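Local structure of glutathione S-transferase (Sulfitobacter, 4GF0) at residues A[4-9]-A[54-59]; A[13-19]-A[164-169]; A[133-138]-A[173-178]. The protein binds glutathione and probably conjugates its thiol to electrophilic substrates. One frame throughout, in Å; residues are numbered along the deposited sequence.

Contact 1 pairs strands 4-8 and 56-58 within the thioredoxin-like N-terminal domain. Contact 2 packs the helix that follows strand 4-8 against helix 162-170 of the C-terminal domain. Contact 3 lies within that C-terminal domain, between helix 123-148 and the loop after helix 162-170. Contacts 1 and 2 have centres about 13 Å apart and touch directly: Thr9 N lies 3.1 Å from Ser14 OG, probably a hydrogen bond. Both also reach the same glutathione, contact 1 through Val54 and Pro55, contact 2 through Ile13 and Tyr165. Contact 3 sits on the other side of the chain's centre from contact 1, with centres about 27 Å apart, and its Asp176 side chain is about 10 Å from a bound glutathione.

Contact 1 (A[4-9]-A[54-59]); sequences LTLYFT and VPALRL. With GSH (glutathione), chain D.
Thr5 and Arg58 form an antiparallel hydrogen-bonded pair. Thr5 N donates to Arg58 O at 3.1 Å, and Arg58 N returns a bond to Thr5 O. Tyr7 and Ala56 form the next such pair. Here Tyr7 N to Ala56 O is 2.9 Å, but the return bond from Ala56 N to Tyr7 O is weak. Leu6 and Leu57 form the non-hydrogen-bonded pair between them.

The side-chain polar contact lies on the face with Thr5, Tyr7, Ala56 and Arg58. Arg58 NH2 donates to Tyr7 OH at 3.2 Å, and the hydroxyl lies in the guanidinium plane. A bend at chi3 (-57°) turns the guanidinium back to the phenol, with ring and guanidinium planes 74° apart. The Tyr7 ring turns its edge to Ala56 O. A water accepts from Thr5 OG1 and donates to Arg58 O.

Most apolar contacts lie on the face with Leu6 and Leu57. Leu6 CD1 meets Leu57 CD1 at 4.0 Å and also touches Pro55 CB. Leu4 and Leu59 run side by side, CD2 to CD2. Helix 14-23 packs on Leu6, and helix 68-78 on Leu4 and Leu59.

Glutathione binds at the end of the pairing. Val54 N donates to GSH O2 at 3.0 Å, and GSH N2 donates to Val54 O at 2.9 Å. The peptide bond before Pro55 is cis, as in other thioredoxin-fold proteins. Val54 therefore grips the ligand by its main chain, a mode that depends on the peptide backbone of glutathione.

Contact 2 (A[13-19]-A[164-169]); sequences ISVAVAI and PYLFVV. With GSH (glutathione), chain D.
The tip of Ile13 meets the Tyr165 ring at a slant. Ile13 CD1 lies 3.6 Å from Tyr165 CE1. The same methyl reaches Val169 CG2 at 3.7 Å and Val168 CG1 at 3.9 Å. The torsions of Ile13 divide its branches: CG1 is anti to the backbone N (chi1 -160°) and carries CD1 to helix 162-170, while CG2 turns to the ligand, 3.8 Å from GSH SG2.

Val168 fills the middle. Its CG1 sits against Ile13 CA. Its CG2 points at the backbone of helix 14-23, 3.6 Å from Ala16 N. Ala16 has a small side chain, and the helices come close here. The CA atoms of Ala16 and Pro164 are 4.8 Å apart, and Pro164 CB rests against Ala16 O.

Ile19 closes the far end with two branches. Its CG2 rests against the CB-CG side of the Pro164 ring. Its CD1 approaches Phe167 CD2 at 3.9 Å, the two side chains crossing at about a right angle. The same CD1 meets Val168 CG2, the two side chains lying alongside and running opposite ways.

All the touching residues are buried. The short helical segments run at 139° with their axes 8.2 Å apart. Helix 68-78 touches both Ile13 and Tyr165, and helix 184-194 packs on Phe167. This is the interdomain interface of the glutathione transferase fold: the first helix of the thioredoxin-like domain lies against the all-helical domain, and Ile13 and Tyr165 at one end line the glutathione pocket.

Contact 3 (A[133-138]-A[173-178]); sequences VPETMA and LDGDGV
Residues 133-138 form part of helix 123-148, and Pro134 comes nearest to the facing loop at Gly177, with their CA atoms 5.0 Å apart. The loop makes a type I beta turn from Asp174 to Gly177. Val178 N bonds to Leu173 O around the turn bond from Gly177 N to Asp174 O. With Gly177 at positive phi (91°), this is a Schellman motif. It lies between helices 162-170 and 184-194 of the all-helical C-terminal domain of the glutathione transferase fold.

Pro134 presents its ring to the turn. Pro134 CG lies 3.4 Å from Asp176 O, and Pro134 CA makes a CA-H...O contact with the same oxygen. Gly177, the next residue, also lies beside Pro134.

Val178 inserts one methyl beside the helix. Its CG2 lies 3.5 Å from Pro134 O and 3.7 Å from Ala138 N. The same methyl meets Met137 CB at 3.9 Å and also touches Ala138 CB.

Met137 folds back on itself, with bends at chi2 (-64°) and chi3 (-74°). This brings CE against both Leu173 CD2 and Asp176 OD2. Leu173 CD2 lies 3.9 Å from Met137 CE.

Asp176 is buried against apolar groups, with Val133 CG1 next to its carboxylate carbon. Its charge is met from outside the two segments. OD1 forms a salt bridge with Lys113, and OD2 is hydrogen-bonded to His110 of helix 89-111. These partners would favour the ionised carboxylate. The loop is thus tied to a third part of the domain as well as to helix 123-148. On the methionine side, Asp176 OD2 lies 3.6 Å from both CG and CE of Met137.

Contact 1 (A[4-9]-A[54-59])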
loop_
_atom_site.group_PDB
_atom_site.type_symbol
_atom_site.label_atom_id
_atom_site.label_comp_id
_atom_site.label_asym_id
_atom_site.label_seq_id
_atom_site.Cartn_x
_atom_site.Cartn_y
_atom_site.Cartn_z
ATOM N N LEU A 4 -16.717 -13.073 8.686
ATOM C CA LEU A 4 -15.758 -11.985 8.754
ATOM C C LEU A 4 -16.427 -10.755 9.346
ATOM O O LEU A 4 -17.604 -10.506 9.089
ATOM C CB LEU A 4 -15.316 -11.634 7.337
ATOM C CG LEU A 4 -14.610 -12.722 6.538
ATOM C CD1 LEU A 4 -14.301 -12.213 5.129
ATOM C CD2 LEU A 4 -13.340 -13.113 7.259
ATOM N N THR A 5 -15.663 -9.965 10.095
ATOM C CA THR A 5 -16.146 -8.692 10.607
ATOM C C THR A 5 -15.282 -7.585 10.036
ATOM O O THR A 5 -14.057 -7.612 10.167
ATOM C CB THR A 5 -16.070 -8.647 12.136
ATOM O OG1 THR A 5 -16.780 -9.764 12.677
ATOM C CG2 THR A 5 -16.692 -7.354 12.666
ATOM N N LEU A 6 -15.918 -6.606 9.402
ATOM C CA LEU A 6 -15.176 -5.521 8.781
ATOM C C LEU A 6 -15.441 -4.241 9.537
ATOM O O LEU A 6 -16.586 -3.810 9.634
ATOM C CB LEU A 6 -15.626 -5.329 7.337
ATOM C CG LEU A 6 -14.976 -4.136 6.630
ATOM C CD1 LEU A 6 -13.497 -4.405 6.401
ATOM C CD2 LEU A 6 -15.690 -3.890 5.298
ATOM N N TYR A 7 -14.382 -3.625 10.051
ATOM C CA TYR A 7 -14.503 -2.310 10.667
ATOM C C TYR A 7 -14.339 -1.266 9.568
ATOM O O TYR A 7 -13.353 -1.275 8.847
ATOM C CB TYR A 7 -13.427 -2.147 11.741
ATOM C CG TYR A 7 -13.617 -3.136 12.859
ATOM C CD1 TYR A 7 -13.104 -4.422 12.778
ATOM C CD2 TYR A 7 -14.349 -2.791 13.988
ATOM C CE1 TYR A 7 -13.309 -5.337 13.814
ATOM C CE2 TYR A 7 -14.544 -3.690 15.013
ATOM C CZ TYR A 7 -14.028 -4.955 14.919
ATOM O OH TYR A 7 -14.233 -5.840 15.953
ATOM N N PHE A 8 -15.318 -0.381 9.444
ATOM C CA PHE A 8 -15.363 0.540 8.322
ATOM C C PHE A 8 -15.960 1.864 8.757
ATOM O O PHE A 8 -16.552 1.983 9.836
ATOM C CB PHE A 8 -16.247 -0.044 7.211
ATOM C CG PHE A 8 -17.711 0.214 7.421
ATOM C CD1 PHE A 8 -18.451 -0.584 8.290
ATOM C CD2 PHE A 8 -18.353 1.270 6.776
ATOM C CE1 PHE A 8 -19.805 -0.338 8.502
ATOM C CE2 PHE A 8 -19.694 1.523 7.000
ATOM C CZ PHE A 8 -20.421 0.716 7.859
ATOM N N THR A 9 -15.838 2.858 7.885
ATOM C CA THR A 9 -16.461 4.152 8.110
ATOM C C THR A 9 -17.003 4.581 6.759
ATOM O O THR A 9 -16.298 4.445 5.758
ATOM C CB THR A 9 -15.425 5.164 8.606
ATOM O OG1 THR A 9 -14.852 4.692 9.833
ATOM C CG2 THR A 9 -16.063 6.540 8.835
ATOM N N VAL A 54 -9.278 2.780 9.602
ATOM C CA VAL A 54 -10.107 1.749 8.977
ATOM C C VAL A 54 -9.593 1.593 7.539
ATOM O O VAL A 54 -9.097 2.556 6.952
ATOM C CB VAL A 54 -11.618 2.118 9.002
ATOM C CG1 VAL A 54 -12.134 2.161 10.433
ATOM C CG2 VAL A 54 -11.856 3.460 8.318
ATOM N N PRO A 55 -9.698 0.390 6.957
ATOM C CA PRO A 55 -10.350 -0.827 7.458
ATOM C C PRO A 55 -9.507 -1.663 8.410
ATOM O O PRO A 55 -8.275 -1.574 8.419
ATOM C CB PRO A 55 -10.571 -1.634 6.180
ATOM C CG PRO A 55 -9.371 -1.248 5.318
ATOM C CD PRO A 55 -9.216 0.223 5.572
ATOM N N ALA A 56 -10.195 -2.497 9.187
ATOM C CA ALA A 56 -9.562 -3.637 9.835
ATOM C C ALA A 56 -10.524 -4.788 9.622
ATOM O O ALA A 56 -11.741 -4.587 9.534
ATOM C CB ALA A 56 -9.339 -3.375 11.331
ATOM N N LEU A 57 -9.986 -5.995 9.534
ATOM C CA LEU A 57 -10.821 -7.166 9.301
ATOM C C LEU A 57 -10.547 -8.194 10.377
ATOM O O LEU A 57 -9.394 -8.557 10.614
ATOM C CB LEU A 57 -10.500 -7.764 7.927
ATOM C CG LEU A 57 -11.421 -8.876 7.420
ATOM C CD1 LEU A 57 -12.794 -8.291 7.028
ATOM C CD2 LEU A 57 -10.756 -9.584 6.237
ATOM N N ARG A 58 -11.603 -8.671 11.032
ATOM C CA ARG A 58 -11.433 -9.728 12.005
ATOM C C ARG A 58 -11.789 -11.054 11.358
ATOM O O ARG A 58 -12.893 -11.228 10.822
ATOM C CB ARG A 58 -12.322 -9.502 13.234
ATOM C CG ARG A 58 -12.194 -10.616 14.265
ATOM C CD ARG A 58 -13.204 -10.470 15.398
ATOM N NE ARG A 58 -13.061 -9.179 16.060
ATOM C CZ ARG A 58 -12.116 -8.896 16.953
ATOM N NH1 ARG A 58 -11.225 -9.820 17.297
ATOM N NH2 ARG A 58 -12.060 -7.686 17.500
ATOM N N LEU A 59 -10.856 -11.995 11.418
ATOM C CA LEU A 59 -11.059 -13.297 10.781
ATOM C C LEU A 59 -11.839 -14.220 11.698
ATOM O O LEU A 59 -12.123 -13.873 12.847
ATOM C CB LEU A 59 -9.713 -13.926 10.419
ATOM C CG LEU A 59 -8.824 -13.067 9.522
ATOM C CD1 LEU A 59 -7.587 -13.873 9.106
ATOM C CD2 LEU A 59 -9.585 -12.542 8.299
HETATM N N1 GSH D . -2.806 2.655 4.386
HETATM C CA1 GSH D . -4.104 2.485 5.000
HETATM C C1 GSH D . -4.930 1.539 4.189
HETATM O O11 GSH D . -5.735 0.751 4.757
HETATM O O12 GSH D . -4.844 1.544 2.931
HETATM C CB1 GSH D . -4.830 3.809 5.057
HETATM C CG1 GSH D . -5.934 3.677 6.109
HETATM C CD1 GSH D . -6.523 5.063 6.397
HETATM O OE1 GSH D . -5.792 6.045 6.535
HETATM N N2 GSH D . -7.972 5.199 6.504
HETATM C CA2 GSH D . -8.543 6.494 6.787
HETATM C C2 GSH D . -8.649 6.625 8.283
HETATM O O2 GSH D . -8.816 5.638 8.988
HETATM C CB2 GSH D . -9.903 6.625 6.180
HETATM S SG2 GSH D . -9.772 6.637 4.400
HETATM N N3 GSH D . -8.537 7.925 8.932
HETATM C CA3 GSH D . -8.658 7.992 10.384
HETATM C C3 GSH D . -7.685 8.985 10.971
HETATM O O31 GSH D . -6.690 9.378 10.298
HETATM O O32 GSH D . -7.855 9.413 12.157
HETATM O O HOH W 1 -15.422 -12.093 12.580
#

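Contact 2 (A[13-19]-A[164-169])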
loop_
_atom_site.group_PDB
_atom_site.type_symbol
_atom_site.label_atom_id
_atom_site.label_comp_id
_atom_site.label_asym_id
_atom_site.label_seq_id
_atom_site.Cartn_x
_atom_site.Cartn_y
_atom_site.Cartn_z
ATOM N N ILE A 13 -11.834 4.513 2.641
ATOM C CA ILE A 13 -11.228 3.467 1.831
ATOM C C ILE A 13 -11.645 2.061 2.275
ATOM O O ILE A 13 -11.575 1.110 1.487
ATOM C CB ILE A 13 -9.685 3.597 1.810
ATOM C CG1 ILE A 13 -9.089 2.851 0.612
ATOM C CG2 ILE A 13 -9.074 3.140 3.147
ATOM C CD1 ILE A 13 -9.634 3.353 -0.729
ATOM N N SER A 14 -12.082 1.928 3.527
ATOM C CA SER A 14 -12.579 0.648 4.039
ATOM C C SER A 14 -13.712 0.099 3.185
ATOM O O SER A 14 -13.937 -1.118 3.152
ATOM C CB SER A 14 -13.069 0.791 5.485
ATOM O OG SER A 14 -14.037 1.830 5.611
ATOM N N VAL A 15 -14.442 0.983 2.509
ATOM C CA VAL A 15 -15.573 0.551 1.695
ATOM C C VAL A 15 -15.116 -0.318 0.516
ATOM O O VAL A 15 -15.874 -1.166 0.033
ATOM C CB VAL A 15 -16.434 1.756 1.226
ATOM C CG1 VAL A 15 -17.634 1.295 0.426
ATOM C CG2 VAL A 15 -16.906 2.565 2.441
ATOM N N ALA A 16 -13.874 -0.129 0.069
ATOM C CA ALA A 16 -13.334 -0.958 -1.009
ATOM C C ALA A 16 -13.335 -2.427 -0.602
ATOM O O ALA A 16 -13.594 -3.313 -1.417
ATOM C CB ALA A 16 -11.917 -0.514 -1.392
ATOM N N VAL A 17 -13.038 -2.692 0.664
ATOM C CA VAL A 17 -12.987 -4.069 1.129
ATOM C C VAL A 17 -14.406 -4.634 1.171
ATOM O O VAL A 17 -14.640 -5.778 0.780
ATOM C CB VAL A 17 -12.290 -4.165 2.504
ATOM C CG1 VAL A 17 -12.242 -5.623 2.984
ATOM C CG2 VAL A 17 -10.872 -3.596 2.416
ATOM N N ALA A 18 -15.364 -3.828 1.621
ATOM C CA ALA A 18 -16.754 -4.279 1.649
ATOM C C ALA A 18 -17.235 -4.651 0.247
ATOM O O ALA A 18 -17.891 -5.680 0.048
ATOM C CB ALA A 18 -17.643 -3.213 2.251
ATOM N N ILE A 19 -16.887 -3.823 -0.724
ATOM C CA ILE A 19 -17.258 -4.093 -2.107
ATOM C C ILE A 19 -16.688 -5.437 -2.560
ATOM O O ILE A 19 -17.389 -6.231 -3.185
ATOM C CB ILE A 19 -16.786 -2.971 -3.020
ATOM C CG1 ILE A 19 -17.615 -1.723 -2.719
ATOM C CG2 ILE A 19 -16.953 -3.361 -4.505
ATOM C CD1 ILE A 19 -17.061 -0.431 -3.366
ATOM N N PRO A 164 -12.513 -2.082 -7.015
ATOM C CA PRO A 164 -13.130 -1.480 -5.826
ATOM C C PRO A 164 -12.235 -0.425 -5.196
ATOM O O PRO A 164 -12.716 0.599 -4.723
ATOM C CB PRO A 164 -13.237 -2.660 -4.857
ATOM C CG PRO A 164 -13.348 -3.845 -5.743
ATOM C CD PRO A 164 -12.457 -3.555 -6.909
ATOM N N TYR A 165 -10.938 -0.702 -5.178
ATOM C CA TYR A 165 -9.952 0.226 -4.650
ATOM C C TYR A 165 -10.011 1.544 -5.423
ATOM O O TYR A 165 -10.126 2.619 -4.819
ATOM C CB TYR A 165 -8.550 -0.403 -4.739
ATOM C CG TYR A 165 -7.564 0.051 -3.692
ATOM C CD1 TYR A 165 -7.670 1.301 -3.086
ATOM C CD2 TYR A 165 -6.506 -0.766 -3.326
ATOM C CE1 TYR A 165 -6.743 1.719 -2.118
ATOM C CE2 TYR A 165 -5.590 -0.370 -2.367
ATOM C CZ TYR A 165 -5.704 0.868 -1.773
ATOM O OH TYR A 165 -4.767 1.233 -0.832
ATOM N N LEU A 166 -9.970 1.473 -6.752
ATOM C CA LEU A 166 -9.968 2.689 -7.573
ATOM C C LEU A 166 -11.287 3.431 -7.453
ATOM O O LEU A 166 -11.316 4.655 -7.403
ATOM C CB LEU A 166 -9.692 2.351 -9.041
ATOM C CG LEU A 166 -9.648 3.552 -9.987
ATOM C CD1 LEU A 166 -8.484 4.472 -9.619
ATOM C CD2 LEU A 166 -9.527 3.053 -11.423
ATOM N N PHE A 167 -12.379 2.683 -7.392
ATOM C CA PHE A 167 -13.695 3.303 -7.291
ATOM C C PHE A 167 -13.827 4.185 -6.047
ATOM O O PHE A 167 -14.276 5.331 -6.124
ATOM C CB PHE A 167 -14.771 2.224 -7.270
ATOM C CG PHE A 167 -16.154 2.763 -7.079
ATOM C CD1 PHE A 167 -16.761 3.510 -8.074
ATOM C CD2 PHE A 167 -16.845 2.520 -5.905
ATOM C CE1 PHE A 167 -18.058 4.008 -7.905
ATOM C CE2 PHE A 167 -18.135 3.017 -5.725
ATOM C CZ PHE A 167 -18.737 3.763 -6.727
ATOM N N VAL A 168 -13.452 3.648 -4.894
ATOM C CA VAL A 168 -13.594 4.416 -3.666
ATOM C C VAL A 168 -12.692 5.651 -3.672
ATOM O O VAL A 168 -13.091 6.722 -3.219
ATOM C CB VAL A 168 -13.369 3.540 -2.410
ATOM C CG1 VAL A 168 -13.366 4.410 -1.162
ATOM C CG2 VAL A 168 -14.464 2.483 -2.319
ATOM N N VAL A 169 -11.494 5.526 -4.228
ATOM C CA VAL A 169 -10.605 6.681 -4.326
ATOM C C VAL A 169 -11.155 7.731 -5.291
ATOM O O VAL A 169 -11.169 8.924 -4.978
ATOM C CB VAL A 169 -9.176 6.278 -4.734
ATOM C CG1 VAL A 169 -8.295 7.526 -4.917
ATOM C CG2 VAL A 169 -8.568 5.336 -3.683
HETATM N N1 GSH D . -2.806 2.655 4.386
HETATM C CA1 GSH D . -4.104 2.485 5.000
HETATM C C1 GSH D . -4.930 1.539 4.189
HETATM O O11 GSH D . -5.735 0.751 4.757
HETATM O O12 GSH D . -4.844 1.544 2.931
HETATM C CB1 GSH D . -4.830 3.809 5.057
HETATM C CG1 GSH D . -5.934 3.677 6.109
HETATM C CD1 GSH D . -6.523 5.063 6.397
HETATM O OE1 GSH D . -5.792 6.045 6.535
HETATM N N2 GSH D . -7.972 5.199 6.504
HETATM C CA2 GSH D . -8.543 6.494 6.787
HETATM C C2 GSH D . -8.649 6.625 8.283
HETATM O O2 GSH D . -8.816 5.638 8.988
HETATM C CB2 GSH D . -9.903 6.625 6.180
HETATM S SG2 GSH D . -9.772 6.637 4.400
HETATM N N3 GSH D . -8.537 7.925 8.932
HETATM C CA3 GSH D . -8.658 7.992 10.384
HETATM C C3 GSH D . -7.685 8.985 10.971
HETATM O O31 GSH D . -6.690 9.378 10.298
HETATM O O32 GSH D . -7.855 9.413 12.157
#

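Contact 3 (A[133-138]-A[173-178])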
loop_
_atom_site.group_PDB
_atom_site.type_symbol
_atom_site.label_atom_id
_atom_site.label_comp_id
_atom_site.label_asym_id
_atom_site.label_seq_id
_atom_site.Cartn_x
_atom_site.Cartn_y
_atom_site.Cartn_z
ATOM N N VAL A 133 -4.391 20.076 -2.641
ATOM C CA VAL A 133 -5.126 18.831 -2.908
ATOM C C VAL A 133 -5.875 18.783 -4.254
ATOM O O VAL A 133 -5.864 17.745 -4.923
ATOM C CB VAL A 133 -6.064 18.444 -1.726
ATOM C CG1 VAL A 133 -6.900 17.203 -2.058
ATOM C CG2 VAL A 133 -5.245 18.175 -0.473
ATOM N N PRO A 134 -6.535 19.887 -4.660
ATOM C CA PRO A 134 -7.170 19.806 -5.981
ATOM C C PRO A 134 -6.145 19.576 -7.084
ATOM O O PRO A 134 -6.426 18.874 -8.058
ATOM C CB PRO A 134 -7.827 21.178 -6.136
ATOM C CG PRO A 134 -8.134 21.588 -4.740
ATOM C CD PRO A 134 -6.962 21.097 -3.930
ATOM N N GLU A 135 -4.952 20.131 -6.922
ATOM C CA GLU A 135 -3.914 19.943 -7.928
ATOM C C GLU A 135 -3.231 18.576 -7.864
ATOM O O GLU A 135 -2.983 17.965 -8.903
ATOM C CB GLU A 135 -2.899 21.083 -7.881
ATOM C CG GLU A 135 -3.521 22.409 -8.304
ATOM C CD GLU A 135 -2.577 23.574 -8.152
ATOM O OE1 GLU A 135 -1.370 23.403 -8.430
ATOM O OE2 GLU A 135 -3.042 24.664 -7.751
ATOM N N THR A 136 -2.938 18.082 -6.661
ATOM C CA THR A 136 -2.305 16.770 -6.537
ATOM C C THR A 136 -3.257 15.643 -6.944
ATOM O O THR A 136 -2.837 14.665 -7.560
ATOM C CB THR A 136 -1.754 16.499 -5.119
ATOM O OG1 THR A 136 -2.824 16.545 -4.167
ATOM C CG2 THR A 136 -0.698 17.525 -4.755
ATOM N N MET A 137 -4.533 15.775 -6.595
ATOM C CA MET A 137 -5.520 14.763 -6.977
ATOM C C MET A 137 -5.804 14.783 -8.477
ATOM O O MET A 137 -6.056 13.739 -9.078
ATOM C CB MET A 137 -6.825 14.920 -6.183
ATOM C CG MET A 137 -6.700 14.546 -4.709
ATOM S SD MET A 137 -6.297 12.806 -4.393
ATOM C CE MET A 137 -7.862 12.024 -4.753
ATOM N N ALA A 138 -5.755 15.967 -9.085
ATOM C CA ALA A 138 -5.950 16.063 -10.526
ATOM C C ALA A 138 -4.790 15.373 -11.237
ATOM O O ALA A 138 -4.986 14.680 -12.245
ATOM C CB ALA A 138 -6.044 17.513 -10.964
ATOM N N LEU A 173 -12.878 12.416 -5.686
ATOM C CA LEU A 173 -12.369 13.466 -6.590
ATOM C C LEU A 173 -13.209 14.740 -6.613
ATOM O O LEU A 173 -12.661 15.844 -6.491
ATOM C CB LEU A 173 -12.167 12.927 -8.009
ATOM C CG LEU A 173 -10.978 11.981 -8.204
ATOM C CD1 LEU A 173 -11.064 11.285 -9.556
ATOM C CD2 LEU A 173 -9.656 12.744 -8.087
ATOM N N ASP A 174 -14.523 14.605 -6.776
ATOM C CA ASP A 174 -15.400 15.779 -6.819
ATOM C C ASP A 174 -15.260 16.593 -5.535
ATOM O O ASP A 174 -15.098 17.819 -5.579
ATOM C CB ASP A 174 -16.861 15.367 -7.024
ATOM C CG ASP A 174 -17.189 15.059 -8.477
ATOM O OD1 ASP A 174 -16.359 15.356 -9.360
ATOM O OD2 ASP A 174 -18.296 14.540 -8.735
ATOM N N GLY A 175 -15.289 15.892 -4.403
ATOM C CA GLY A 175 -15.144 16.507 -3.096
ATOM C C GLY A 175 -13.786 17.149 -2.888
ATOM O O GLY A 175 -13.646 18.078 -2.084
ATOM N N ASP A 176 -12.778 16.659 -3.608
ATOM C CA ASP A 176 -11.437 17.220 -3.503
ATOM C C ASP A 176 -11.201 18.337 -4.517
ATOM O O ASP A 176 -10.101 18.875 -4.600
ATOM C CB ASP A 176 -10.357 16.128 -3.649
ATOM C CG ASP A 176 -10.244 15.241 -2.417
ATOM O OD1 ASP A 176 -10.897 15.543 -1.395
ATOM O OD2 ASP A 176 -9.493 14.240 -2.462
ATOM N N GLY A 177 -12.228 18.677 -5.291
ATOM C CA GLY A 177 -12.128 19.768 -6.245
ATOM C C GLY A 177 -11.678 19.375 -7.644
ATOM O O GLY A 177 -11.175 20.222 -8.393
ATOM N N VAL A 178 -11.864 18.103 -8.002
ATOM C CA VAL A 178 -11.521 17.595 -9.331
ATOM C C VAL A 178 -12.779 17.078 -10.034
ATOM O O VAL A 178 -13.524 16.282 -9.462
ATOM C CB VAL A 178 -10.505 16.433 -9.241
ATOM C CG1 VAL A 178 -10.120 15.942 -10.640
ATOM C CG2 VAL A 178 -9.259 16.860 -8.470
#